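Local coordinates for core protein VP4 (Bluetongue virus, PDB 2JHP), which caps viral messenger RNA, as a multifunctional enzyme of the inner capsid that works as an RNA-capping assembly line, at residues I156-M161 and R380-R385; G167-D172 and R376-F381. All coordinates share one frame; numbering follows the deposited sequence.

Contact 1 (I156-M161 and R380-R385); sequences IPPLYM and RFLKKR. With GUN (guanine), chain D.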
loop_
_atom_site.group_PDB
_atom_site.type_symbol
_atom_site.label_atom_id
_atom_site.label_comp_id
_atom_site.label_asym_id
_atom_site.label_seq_id
_atom_site.Cartn_x
_atom_site.Cartn_y
_atom_site.Cartn_z
ATOM N N ILE A 156 -13.532 -11.517 -0.854
ATOM C CA ILE A 156 -14.105 -12.383 0.178
ATOM C C ILE A 156 -13.696 -13.856 0.007
ATOM O O ILE A 156 -13.811 -14.398 -1.088
ATOM C CB ILE A 156 -15.645 -12.234 0.217
ATOM C CG1 ILE A 156 -16.035 -10.833 0.714
ATOM C CG2 ILE A 156 -16.270 -13.292 1.099
ATOM C CD1 ILE A 156 -17.531 -10.604 0.807
ATOM N N PRO A 157 -13.195 -14.497 1.091
ATOM C CA PRO A 157 -12.799 -15.915 1.059
ATOM C C PRO A 157 -13.994 -16.835 0.959
ATOM O O PRO A 157 -15.130 -16.378 1.139
ATOM C CB PRO A 157 -12.142 -16.129 2.428
ATOM C CG PRO A 157 -12.759 -15.082 3.315
ATOM C CD PRO A 157 -12.960 -13.891 2.423
ATOM N N PRO A 158 -13.750 -18.126 0.647
ATOM C CA PRO A 158 -14.717 -19.210 0.800
ATOM C C PRO A 158 -15.260 -19.284 2.218
ATOM O O PRO A 158 -14.486 -19.383 3.166
ATOM C CB PRO A 158 -13.883 -20.462 0.533
ATOM C CG PRO A 158 -12.773 -20.000 -0.318
ATOM C CD PRO A 158 -12.485 -18.593 0.053
ATOM N N LEU A 159 -16.581 -19.243 2.355
ATOM C CA LEU A 159 -17.232 -19.309 3.656
ATOM C C LEU A 159 -18.410 -20.254 3.605
ATOM O O LEU A 159 -18.759 -20.764 2.539
ATOM C CB LEU A 159 -17.755 -17.935 4.062
ATOM C CG LEU A 159 -16.817 -16.763 3.857
ATOM C CD1 LEU A 159 -17.580 -15.413 3.911
ATOM C CD2 LEU A 159 -15.672 -16.785 4.883
ATOM N N TYR A 160 -19.015 -20.468 4.772
ATOM C CA TYR A 160 -20.271 -21.186 4.901
ATOM C C TYR A 160 -21.147 -20.589 6.001
ATOM O O TYR A 160 -20.705 -20.427 7.145
ATOM C CB TYR A 160 -20.030 -22.662 5.201
ATOM C CG TYR A 160 -21.305 -23.485 5.200
ATOM C CD1 TYR A 160 -21.709 -24.175 4.058
ATOM C CD2 TYR A 160 -22.105 -23.572 6.336
ATOM C CE1 TYR A 160 -22.872 -24.931 4.047
ATOM C CE2 TYR A 160 -23.267 -24.320 6.333
ATOM C CZ TYR A 160 -23.648 -25.002 5.183
ATOM O OH TYR A 160 -24.808 -25.750 5.171
ATOM N N MET A 161 -22.382 -20.247 5.626
ATOM C CA MET A 161 -23.493 -20.057 6.567
ATOM C C MET A 161 -24.810 -20.449 5.880
ATOM O O MET A 161 -24.827 -21.314 4.981
ATOM C CB MET A 161 -23.592 -18.621 7.126
ATOM C CG MET A 161 -22.414 -17.691 6.869
ATOM S SD MET A 161 -22.817 -16.377 5.702
ATOM C CE MET A 161 -23.344 -15.055 6.800
ATOM N N ARG A 380 -1.790 -20.036 0.798
ATOM C CA ARG A 380 -1.174 -18.712 0.948
ATOM C C ARG A 380 -2.183 -17.589 0.766
ATOM O O ARG A 380 -2.333 -16.726 1.632
ATOM C CB ARG A 380 0.019 -18.542 -0.005
ATOM C CG ARG A 380 0.693 -17.177 0.056
ATOM C CD ARG A 380 2.050 -17.205 -0.617
ATOM N NE ARG A 380 2.617 -15.864 -0.733
ATOM C CZ ARG A 380 2.751 -15.193 -1.873
ATOM N NH1 ARG A 380 2.376 -15.734 -3.025
ATOM N NH2 ARG A 380 3.268 -13.974 -1.860
ATOM N N PHE A 381 -2.891 -17.630 -0.354
ATOM C CA PHE A 381 -3.886 -16.624 -0.673
ATOM C C PHE A 381 -5.185 -16.804 0.114
ATOM O O PHE A 381 -5.899 -15.834 0.369
ATOM C CB PHE A 381 -4.112 -16.571 -2.180
ATOM C CG PHE A 381 -2.875 -16.196 -2.956
ATOM C CD1 PHE A 381 -2.294 -17.093 -3.851
ATOM C CD2 PHE A 381 -2.282 -14.941 -2.779
ATOM C CE1 PHE A 381 -1.146 -16.746 -4.569
ATOM C CE2 PHE A 381 -1.139 -14.586 -3.485
ATOM C CZ PHE A 381 -0.571 -15.496 -4.384
ATOM N N LEU A 382 -5.488 -18.037 0.511
ATOM C CA LEU A 382 -6.602 -18.254 1.429
ATOM C C LEU A 382 -6.298 -17.543 2.749
ATOM O O LEU A 382 -7.107 -16.757 3.239
ATOM C CB LEU A 382 -6.889 -19.752 1.650
ATOM C CG LEU A 382 -8.027 -20.097 2.629
ATOM C CD1 LEU A 382 -9.364 -19.426 2.229
ATOM C CD2 LEU A 382 -8.213 -21.587 2.776
ATOM N N LYS A 383 -5.115 -17.800 3.302
ATOM C CA LYS A 383 -4.712 -17.156 4.541
ATOM C C LYS A 383 -4.853 -15.638 4.442
ATOM O O LYS A 383 -5.479 -15.028 5.293
ATOM C CB LYS A 383 -3.291 -17.545 4.934
ATOM C CG LYS A 383 -2.996 -17.295 6.394
ATOM C CD LYS A 383 -1.732 -17.981 6.848
ATOM C CE LYS A 383 -0.497 -17.269 6.354
ATOM N NZ LYS A 383 0.733 -17.972 6.811
ATOM N N LYS A 384 -4.300 -15.044 3.390
ATOM C CA LYS A 384 -4.422 -13.606 3.158
ATOM C C LYS A 384 -5.864 -13.130 3.279
ATOM O O LYS A 384 -6.169 -12.249 4.088
ATOM C CB LYS A 384 -3.847 -13.222 1.784
ATOM C CG LYS A 384 -3.570 -11.728 1.595
ATOM C CD LYS A 384 -2.673 -11.483 0.385
ATOM C CE LYS A 384 -2.873 -10.096 -0.232
ATOM N NZ LYS A 384 -4.183 -9.977 -0.950
ATOM N N ARG A 385 -6.733 -13.744 2.478
ATOM C CA ARG A 385 -8.148 -13.402 2.375
ATOM C C ARG A 385 -8.953 -13.576 3.666
ATOM O O ARG A 385 -9.908 -12.835 3.906
ATOM C CB ARG A 385 -8.804 -14.237 1.287
ATOM C CG ARG A 385 -8.526 -13.781 -0.117
ATOM C CD ARG A 385 -9.619 -14.321 -1.007
ATOM N NE ARG A 385 -9.164 -14.640 -2.357
ATOM C CZ ARG A 385 -9.862 -15.380 -3.212
ATOM N NH1 ARG A 385 -11.043 -15.875 -2.846
ATOM N NH2 ARG A 385 -9.382 -15.626 -4.424
HETATM N N9 GUN D . -0.744 -12.291 4.331
HETATM C C8 GUN D . 0.084 -11.243 4.320
HETATM N N7 GUN D . 0.343 -10.866 5.574
HETATM C C5 GUN D . -0.318 -11.679 6.390
HETATM C C6 GUN D . -0.409 -11.749 7.777
HETATM O O6 GUN D . 0.202 -10.949 8.487
HETATM N N1 GUN D . -1.210 -12.756 8.343
HETATM C C2 GUN D . -1.890 -13.645 7.476
HETATM N N2 GUN D . -2.656 -14.595 7.980
HETATM N N3 GUN D . -1.777 -13.552 6.138
HETATM C C4 GUN D . -1.010 -12.593 5.593
#
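P157 and P158 lie against the first turns of helix 380-391, which borders a guanine pocket with another of its flanks. P157 meets R385 at the base of its side chain. P157 CD is 3.6 Å from R385 O, and P157 CB is 4.0 Å from R385 CB. The P158 ring crosses L382 at an angle, with P158 CD 3.9 Å from L382 CD1. L382 CG is anti to the backbone N (chi1 179°), and this brings the CD1 branch up to both prolines. No hydrogen bond joins the two segments. R385 NH1 comes within 3.6 Å of I156 O, but the pair is not bonded. The edge of this guanidinium passes P157 CA. The aliphatic stems of K383 and K384 lie beside the guanine, K384 CG 4.0 Å from its N9, while K384 NZ turns off to a salt bridge with E388. Salt bridges to D184 and D176 hold K383 NZ. R214, the D184 carbonyl and N141 bond the base directly. The loop follows strand 149-152 and the helix leads into strand 393-394. These strands are parallel neighbours in a sheet of order 3-2-1-4-5-7-6, the order of Rossmann-like class I methyltransferases.

Contact 2 (G167-D172 and R376-F381); sequences GTRFDD and RDRGRF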
loop_
_atom_site.group_PDB
_atom_site.type_symbol
_atom_site.label_atom_id
_atom_site.label_comp_id
_atom_site.label_asym_id
_atom_site.label_seq_id
_atom_site.Cartn_x
_atom_site.Cartn_y
_atom_site.Cartn_z
ATOM N N GLY A 167 -18.255 -22.986 -5.420
ATOM C CA GLY A 167 -16.977 -22.304 -5.164
ATOM C C GLY A 167 -17.009 -20.780 -5.114
ATOM O O GLY A 167 -17.567 -20.202 -4.180
ATOM N N THR A 168 -16.384 -20.111 -6.082
ATOM C CA THR A 168 -15.579 -20.732 -7.133
ATOM C C THR A 168 -14.170 -21.072 -6.620
ATOM O O THR A 168 -13.803 -20.700 -5.502
ATOM C CB THR A 168 -15.481 -19.794 -8.359
ATOM O OG1 THR A 168 -14.785 -20.455 -9.423
ATOM C CG2 THR A 168 -14.759 -18.493 -7.995
ATOM N N ARG A 169 -13.393 -21.780 -7.439
ATOM C CA ARG A 169 -12.014 -22.146 -7.098
ATOM C C ARG A 169 -11.008 -21.061 -7.504
ATOM O O ARG A 169 -11.192 -20.384 -8.514
ATOM C CB ARG A 169 -11.648 -23.481 -7.769
ATOM C CG ARG A 169 -10.149 -23.804 -7.802
ATOM C CD ARG A 169 -9.615 -24.267 -6.439
ATOM N NE ARG A 169 -9.907 -25.684 -6.208
ATOM C CZ ARG A 169 -9.156 -26.698 -6.640
ATOM N NH1 ARG A 169 -8.043 -26.474 -7.332
ATOM N NH2 ARG A 169 -9.519 -27.946 -6.373
ATOM N N PHE A 170 -9.946 -20.907 -6.714
ATOM C CA PHE A 170 -8.821 -20.042 -7.088
ATOM C C PHE A 170 -7.473 -20.762 -6.969
ATOM O O PHE A 170 -7.301 -21.656 -6.134
ATOM C CB PHE A 170 -8.813 -18.744 -6.263
ATOM C CG PHE A 170 -8.554 -18.952 -4.799
ATOM C CD1 PHE A 170 -7.247 -18.990 -4.304
ATOM C CD2 PHE A 170 -9.614 -19.102 -3.908
ATOM C CE1 PHE A 170 -6.995 -19.187 -2.940
ATOM C CE2 PHE A 170 -9.378 -19.295 -2.541
ATOM C CZ PHE A 170 -8.063 -19.336 -2.057
ATOM N N ASP A 171 -6.523 -20.360 -7.809
ATOM C CA ASP A 171 -5.159 -20.881 -7.754
ATOM C C ASP A 171 -4.452 -20.436 -6.470
ATOM O O ASP A 171 -4.599 -19.288 -6.048
ATOM C CB ASP A 171 -4.384 -20.451 -8.998
ATOM C CG ASP A 171 -4.822 -21.209 -10.233
ATOM O OD1 ASP A 171 -4.907 -22.455 -10.156
ATOM O OD2 ASP A 171 -5.081 -20.572 -11.280
ATOM N N ASP A 172 -3.692 -21.349 -5.861
ATOM C CA ASP A 172 -3.058 -21.092 -4.558
ATOM C C ASP A 172 -1.656 -21.702 -4.375
ATOM O O ASP A 172 -1.251 -22.565 -5.143
ATOM C CB ASP A 172 -3.985 -21.537 -3.429
ATOM C CG ASP A 172 -3.871 -20.655 -2.200
ATOM O OD1 ASP A 172 -2.988 -19.776 -2.156
ATOM O OD2 ASP A 172 -4.668 -20.855 -1.265
ATOM N N ARG A 376 -1.532 -29.529 0.929
ATOM C CA ARG A 376 -0.249 -29.067 1.457
ATOM C C ARG A 376 0.449 -28.093 0.498
ATOM O O ARG A 376 1.407 -27.433 0.880
ATOM C CB ARG A 376 0.663 -30.250 1.819
ATOM C CG ARG A 376 1.459 -30.071 3.118
ATOM C CD ARG A 376 2.709 -29.211 2.934
ATOM N NE ARG A 376 2.997 -28.386 4.109
ATOM C CZ ARG A 376 2.450 -27.193 4.358
ATOM N NH1 ARG A 376 1.566 -26.660 3.521
ATOM N NH2 ARG A 376 2.785 -26.526 5.456
ATOM N N ASP A 377 -0.038 -28.001 -0.737
ATOM C CA ASP A 377 0.446 -26.988 -1.676
ATOM C C ASP A 377 -0.511 -25.802 -1.849
ATOM O O ASP A 377 -0.340 -25.002 -2.759
ATOM C CB ASP A 377 0.793 -27.606 -3.034
ATOM C CG ASP A 377 -0.227 -28.650 -3.497
ATOM O OD1 ASP A 377 0.175 -29.560 -4.263
ATOM O OD2 ASP A 377 -1.413 -28.574 -3.105
ATOM N N ARG A 378 -1.511 -25.694 -0.978
ATOM C CA ARG A 378 -2.454 -24.567 -1.025
ATOM C C ARG A 378 -2.460 -23.789 0.277
ATOM O O ARG A 378 -1.963 -24.260 1.296
ATOM C CB ARG A 378 -3.879 -25.037 -1.368
ATOM C CG ARG A 378 -4.012 -25.706 -2.753
ATOM C CD ARG A 378 -5.469 -26.020 -3.133
ATOM N NE ARG A 378 -6.348 -24.843 -3.029
ATOM C CZ ARG A 378 -6.594 -23.973 -4.011
ATOM N NH1 ARG A 378 -6.046 -24.119 -5.207
ATOM N NH2 ARG A 378 -7.399 -22.946 -3.793
ATOM N N GLY A 379 -3.000 -22.581 0.234
ATOM C CA GLY A 379 -3.267 -21.856 1.466
ATOM C C GLY A 379 -2.812 -20.417 1.564
ATOM O O GLY A 379 -3.384 -19.659 2.340
ATOM N N ARG A 380 -1.790 -20.036 0.798
ATOM C CA ARG A 380 -1.174 -18.712 0.948
ATOM C C ARG A 380 -2.183 -17.589 0.766
ATOM O O ARG A 380 -2.333 -16.726 1.632
ATOM C CB ARG A 380 0.019 -18.542 -0.005
ATOM C CG ARG A 380 0.693 -17.177 0.056
ATOM C CD ARG A 380 2.050 -17.205 -0.617
ATOM N NE ARG A 380 2.617 -15.864 -0.733
ATOM C CZ ARG A 380 2.751 -15.193 -1.873
ATOM N NH1 ARG A 380 2.376 -15.734 -3.025
ATOM N NH2 ARG A 380 3.268 -13.974 -1.860
ATOM N N PHE A 381 -2.891 -17.630 -0.354
ATOM C CA PHE A 381 -3.886 -16.624 -0.673
ATOM C C PHE A 381 -5.185 -16.804 0.114
ATOM O O PHE A 381 -5.899 -15.834 0.369
ATOM C CB PHE A 381 -4.112 -16.571 -2.180
ATOM C CG PHE A 381 -2.875 -16.196 -2.956
ATOM C CD1 PHE A 381 -2.294 -17.093 -3.851
ATOM C CD2 PHE A 381 -2.282 -14.941 -2.779
ATOM C CE1 PHE A 381 -1.146 -16.746 -4.569
ATOM C CE2 PHE A 381 -1.139 -14.586 -3.485
ATOM C CZ PHE A 381 -0.571 -15.496 -4.384
#
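The chain from 169 to 172 runs at 104° to that from 377 to 381; D172 and R378 come closest, with CA atoms 5.0 Å apart. R378 grips the F170 carbonyl end-on with both terminal nitrogens. R378 NH2 is 2.7 Å and R378 NH1 2.9 Å from F170 O. The oxygen lies in the guanidinium plane and both nitrogens lie in the carbonyl plane, so the fork also restrains the rotation of the group. A bend at chi3 (53°) turns the guanidinium to this oxygen. D172 packs over one face of it, with D172 CB 3.6 Å from R378 CZ, and R169 lies over the opposite face. R169 NH1 and R378 NH1 are like charges only 3.7 Å apart. The carboxylates of D171 and D172 are near R378 and may partly offset this. R378 NH2 also sits over the F170 ring, at most a weak cation-pi attraction.

The D172 carboxylate reaches the start of helix 380-391. D172 OD1 takes a nearly straight bond (163°) from F381 N at 2.8 Å, through its syn lone pair. D172 OD2 accepts a weak bond from G379 N, also at 2.8 Å. G379 is the N-cap residue; at its backbone angles a side chain would press on R378 O. The R380 side chain leads away to a salt bridge with E173. R378 NE bonds the carbonyl of Y373, at the end of helix 363-373, while the Y373 hydroxyl bonds T168 O. The loop between strand 149-152 and helix 178-186 is thus tied to the turn linking helices 363-373 and 380-391.

How the contacts relate
Both contacts join helix 380-391 to the long loop between strand 149-152 and helix 178-186. Their segments overlap at R380 and F381, which touch the other segment only in contact 2. Their centres are about 9 Å apart. Contact 1 is buried, with proline rings against L382 and the stem of R385. Contact 2 lies at the surface and is polar, built on carboxylate, guanidinium and backbone groups. F170 bridges them: its ring packs on P158 and makes a cation-pi contact with R385 of contact 1. D172 also links the two through a weak bond from L382 N. Contact 2 meets the helix at its N-terminal end; contact 1 uses L382 and R385, slightly further along.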